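Local atomic coordinates of 27kDa outer membrane protein (Silicibacter pomeroyi, PDB entry 3GYK), a protein that probably acts as a thiol-disulfide oxidoreductase, this chain being its DsbA-like thioredoxin domain. Residues V27-Y32 with V57-P62. Numbering follows the deposited sequence.
Sequences VEFFDY and VYREWP
With CG wedged between its own backbone N and carbonyl carbon (chi1 56°), Phe30 swings its ring across the neighbouring strand, and CE2 comes 3.4 Å from CG of Tyr58, where a chi2 of -4° turns a ring face to Phe30. The pair is a T-shaped stack, Phe30 giving its edge and Tyr58 its face, with planes at 73°. A flat, apolar ring suits this place, since its CE1 and CZ also lie against the Glu60 carboxylate. Tyr32 carries its hydroxyl at the end of a rigid ring, and OH donates to the syn lone pair of Glu60 OE2 at 2.6 Å.

On the other sheet face, Arg59 lays CG over the Phe29 ring, 3.7 Å from its centroid, a CH-pi contact that suits a long aliphatic stem whose guanidinium goes on to a salt bridge with Asp11. An alanine in place of Phe29 removes the ring and would probably leave Arg59 CB and CG without the aromatic face they lie on.

The strands run parallel within a beta-alpha-beta unit, joined by bonds such as Arg59 N to Glu28 O (2.9 Å). The Phe30 side chain also touches residues of a CxxC sequence at a helix start, probably the redox centre. Glu60 OE2 is hydrogen-bonded by Tyr84 OH as well as Tyr32 OH, and OE1 accepts from a water shared with Phe30 O; these three bonds are likely to offset the cost of burying the carboxylate.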
ATOM      1  N   VAL A  27       7.110  -4.969  -0.218  1.00 10.17           N
ATOM      2  CA  VAL A  27       6.151  -4.208  -1.019  1.00 10.42           C
ATOM      3  C   VAL A  27       4.785  -4.864  -0.873  1.00 10.07           C
ATOM      4  O   VAL A  27       4.698  -6.082  -0.977  1.00 11.11           O
ATOM      5  CB  VAL A  27       6.549  -4.224  -2.517  1.00 11.07           C
ATOM      6  CG1 VAL A  27       5.571  -3.389  -3.327  1.00 10.47           C
ATOM      7  CG2 VAL A  27       8.007  -3.689  -2.695  1.00  9.65           C
ATOM      8  N   GLU A  28       3.723  -4.082  -0.652  1.00  9.83           N
ATOM      9  CA  GLU A  28       2.378  -4.670  -0.617  1.00 10.13           C
ATOM     10  C   GLU A  28       1.544  -4.029  -1.721  1.00 10.47           C
ATOM     11  O   GLU A  28       1.568  -2.801  -1.891  1.00 11.53           O
ATOM     12  CB  GLU A  28       1.688  -4.385   0.730  1.00  9.92           C
ATOM     13  CG  GLU A  28       0.305  -5.074   0.797  1.00 12.21           C
ATOM     14  CD  GLU A  28      -0.495  -4.799   2.076  1.00 13.95           C
ATOM     15  OE1 GLU A  28       0.026  -4.140   2.997  1.00 14.29           O
ATOM     16  OE2 GLU A  28      -1.693  -5.230   2.114  1.00 15.80           O
ATOM     17  N   PHE A  29       0.825  -4.871  -2.464  1.00  9.81           N
ATOM     18  CA  PHE A  29      -0.154  -4.426  -3.465  1.00 10.00           C
ATOM     19  C   PHE A  29      -1.517  -4.663  -2.817  1.00  9.45           C
ATOM     20  O   PHE A  29      -1.819  -5.787  -2.377  1.00 11.18           O
ATOM     21  CB  PHE A  29      -0.060  -5.318  -4.707  1.00  8.89           C
ATOM     22  CG  PHE A  29       1.158  -5.052  -5.599  1.00 10.30           C
ATOM     23  CD1 PHE A  29       0.997  -4.531  -6.887  1.00  9.75           C
ATOM     24  CD2 PHE A  29       2.459  -5.392  -5.164  1.00 10.86           C
ATOM     25  CE1 PHE A  29       2.093  -4.317  -7.731  1.00 10.80           C
ATOM     26  CE2 PHE A  29       3.571  -5.190  -6.003  1.00 10.13           C
ATOM     27  CZ  PHE A  29       3.400  -4.638  -7.274  1.00  9.28           C
ATOM     28  N   PHE A  30      -2.374  -3.644  -2.789  1.00 10.27           N
ATOM     29  CA  PHE A  30      -3.627  -3.791  -2.038  1.00  9.69           C
ATOM     30  C   PHE A  30      -4.765  -2.937  -2.617  1.00 10.02           C
ATOM     31  O   PHE A  30      -4.531  -2.035  -3.441  1.00  9.47           O
ATOM     32  CB  PHE A  30      -3.404  -3.371  -0.563  1.00  9.98           C
ATOM     33  CG  PHE A  30      -2.874  -1.970  -0.421  1.00 10.94           C
ATOM     34  CD1 PHE A  30      -3.731  -0.883  -0.482  1.00 10.80           C
ATOM     35  CD2 PHE A  30      -1.496  -1.744  -0.280  1.00 13.26           C
ATOM     36  CE1 PHE A  30      -3.245   0.422  -0.381  1.00 14.38           C
ATOM     37  CE2 PHE A  30      -0.997  -0.429  -0.201  1.00 14.76           C
ATOM     38  CZ  PHE A  30      -1.874   0.645  -0.237  1.00 14.95           C
ATOM     39  N   ASP A  31      -5.983  -3.252  -2.145  1.00 10.48           N
ATOM     40  CA  ASP A  31      -7.239  -2.589  -2.568  1.00 10.63           C
ATOM     41  C   ASP A  31      -8.029  -2.414  -1.274  1.00 10.18           C
ATOM     42  O   ASP A  31      -8.127  -3.356  -0.474  1.00  9.46           O
ATOM     43  CB  ASP A  31      -7.958  -3.518  -3.569  1.00 10.71           C
ATOM     44  CG  ASP A  31      -9.304  -2.981  -4.052  1.00 11.62           C
ATOM     45  OD1 ASP A  31     -10.180  -2.725  -3.194  1.00 11.70           O
ATOM     46  OD2 ASP A  31      -9.490  -2.867  -5.290  1.00 11.60           O
ATOM     47  N   TYR A  32      -8.593  -1.215  -1.066  1.00  9.93           N
ATOM     48  CA  TYR A  32      -9.281  -0.898   0.199  1.00  9.29           C
ATOM     49  C   TYR A  32     -10.569  -1.676   0.449  1.00  9.29           C
ATOM     50  O   TYR A  32     -11.047  -1.680   1.564  1.00  8.26           O
ATOM     51  CB  TYR A  32      -9.523   0.627   0.380  1.00  9.46           C
ATOM     52  CG  TYR A  32      -8.226   1.374   0.558  1.00 10.51           C
ATOM     53  CD1 TYR A  32      -7.523   1.306   1.773  1.00 10.84           C
ATOM     54  CD2 TYR A  32      -7.689   2.128  -0.486  1.00 10.26           C
ATOM     55  CE1 TYR A  32      -6.281   1.967   1.936  1.00 12.35           C
ATOM     56  CE2 TYR A  32      -6.449   2.810  -0.335  1.00 11.00           C
ATOM     57  CZ  TYR A  32      -5.763   2.723   0.873  1.00 11.73           C
ATOM     58  OH  TYR A  32      -4.547   3.369   0.987  1.00 10.97           O
ATOM     59  N   VAL A  57       6.940  -0.550   1.219  1.00 10.74           N
ATOM     60  CA  VAL A  57       6.621   0.224   0.004  1.00 10.81           C
ATOM     61  C   VAL A  57       5.190  -0.154  -0.401  1.00 11.23           C
ATOM     62  O   VAL A  57       4.843  -1.342  -0.471  1.00 10.99           O
ATOM     63  CB  VAL A  57       7.629  -0.043  -1.159  1.00 11.34           C
ATOM     64  CG1 VAL A  57       7.079   0.495  -2.515  1.00 11.45           C
ATOM     65  CG2 VAL A  57       8.994   0.597  -0.845  1.00 10.32           C
ATOM     66  N   TYR A  58       4.369   0.850  -0.689  1.00 10.51           N
ATOM     67  CA  TYR A  58       2.974   0.581  -1.042  1.00 11.95           C
ATOM     68  C   TYR A  58       2.670   0.771  -2.518  1.00 12.37           C
ATOM     69  O   TYR A  58       3.029   1.811  -3.111  1.00 12.08           O
ATOM     70  CB  TYR A  58       2.066   1.492  -0.220  1.00 11.95           C
ATOM     71  CG  TYR A  58       1.753   0.992   1.173  1.00 13.99           C
ATOM     72  CD1 TYR A  58       2.197  -0.250   1.626  1.00 17.03           C
ATOM     73  CD2 TYR A  58       0.951   1.739   2.006  1.00 15.41           C
ATOM     74  CE1 TYR A  58       1.841  -0.729   2.903  1.00 16.79           C
ATOM     75  CE2 TYR A  58       0.604   1.278   3.276  1.00 16.66           C
ATOM     76  CZ  TYR A  58       1.041   0.047   3.710  1.00 16.37           C
ATOM     77  OH  TYR A  58       0.692  -0.386   4.968  1.00 17.87           O
ATOM     78  N   ARG A  59       1.988  -0.220  -3.105  1.00 10.90           N
ATOM     79  CA  ARG A  59       1.433  -0.095  -4.438  1.00 10.46           C
ATOM     80  C   ARG A  59      -0.099  -0.131  -4.305  1.00 10.51           C
ATOM     81  O   ARG A  59      -0.706  -1.183  -3.979  1.00 11.31           O
ATOM     82  CB  ARG A  59       1.858  -1.268  -5.350  1.00 11.08           C
ATOM     83  CG  ARG A  59       3.382  -1.387  -5.656  1.00  9.84           C
ATOM     84  CD  ARG A  59       4.058  -0.083  -6.132  1.00 12.38           C
ATOM     85  NE  ARG A  59       3.310   0.675  -7.138  1.00 12.58           N
ATOM     86  CZ  ARG A  59       3.846   1.669  -7.841  1.00 10.16           C
ATOM     87  NH1 ARG A  59       5.157   1.969  -7.673  1.00  8.85           N
ATOM     88  NH2 ARG A  59       3.083   2.402  -8.668  1.00  9.50           N
ATOM     89  N   GLU A  60      -0.712   1.013  -4.550  1.00  9.73           N
ATOM     90  CA  GLU A  60      -2.175   1.081  -4.604  1.00  9.72           C
ATOM     91  C   GLU A  60      -2.574   0.420  -5.897  1.00  9.93           C
ATOM     92  O   GLU A  60      -2.193   0.882  -6.986  1.00 10.65           O
ATOM     93  CB  GLU A  60      -2.606   2.553  -4.592  1.00 10.70           C
ATOM     94  CG  GLU A  60      -2.217   3.286  -3.325  1.00 11.24           C
ATOM     95  CD  GLU A  60      -3.352   3.253  -2.271  1.00 11.34           C
ATOM     96  OE1 GLU A  60      -4.444   2.737  -2.588  1.00 12.51           O
ATOM     97  OE2 GLU A  60      -3.141   3.771  -1.149  1.00 13.72           O
ATOM     98  N   TRP A  61      -3.338  -0.672  -5.787  1.00 10.58           N
ATOM     99  CA  TRP A  61      -3.751  -1.450  -6.955  1.00 10.48           C
ATOM    100  C   TRP A  61      -5.257  -1.682  -6.881  1.00 10.46           C
ATOM    101  O   TRP A  61      -5.730  -2.769  -6.504  1.00  9.49           O
ATOM    102  CB  TRP A  61      -2.974  -2.776  -7.015  1.00 10.61           C
ATOM    103  CG  TRP A  61      -3.185  -3.534  -8.288  1.00 10.74           C
ATOM    104  CD1 TRP A  61      -3.510  -3.014  -9.521  1.00 10.87           C
ATOM    105  CD2 TRP A  61      -3.105  -4.955  -8.465  1.00 11.17           C
ATOM    106  NE1 TRP A  61      -3.644  -4.026 -10.445  1.00 12.35           N
ATOM    107  CE2 TRP A  61      -3.393  -5.221  -9.828  1.00 11.13           C
ATOM    108  CE3 TRP A  61      -2.799  -6.031  -7.606  1.00 10.24           C
ATOM    109  CZ2 TRP A  61      -3.425  -6.518 -10.353  1.00 11.78           C
ATOM    110  CZ3 TRP A  61      -2.834  -7.336  -8.142  1.00 10.67           C
ATOM    111  CH2 TRP A  61      -3.135  -7.557  -9.484  1.00 11.30           C
ATOM    112  N   PRO A  62      -6.029  -0.615  -7.173  1.00 11.04           N
ATOM    113  CA  PRO A  62      -7.491  -0.724  -7.093  1.00  9.71           C
ATOM    114  C   PRO A  62      -8.039  -1.603  -8.240  1.00 10.29           C
ATOM    115  O   PRO A  62      -7.885  -1.265  -9.420  1.00 11.86           O
ATOM    116  CB  PRO A  62      -7.951   0.731  -7.211  1.00  9.08           C
ATOM    117  CG  PRO A  62      -6.841   1.411  -8.047  1.00 10.06           C
ATOM    118  CD  PRO A  62      -5.585   0.778  -7.429  1.00  9.71           C
TER
HETATM  119  O   HOH W   1      -0.477  -2.761   5.327  1.00 26.79           O
HETATM  120  O   HOH W   2      -5.692   0.569  -3.735  1.00 11.85           O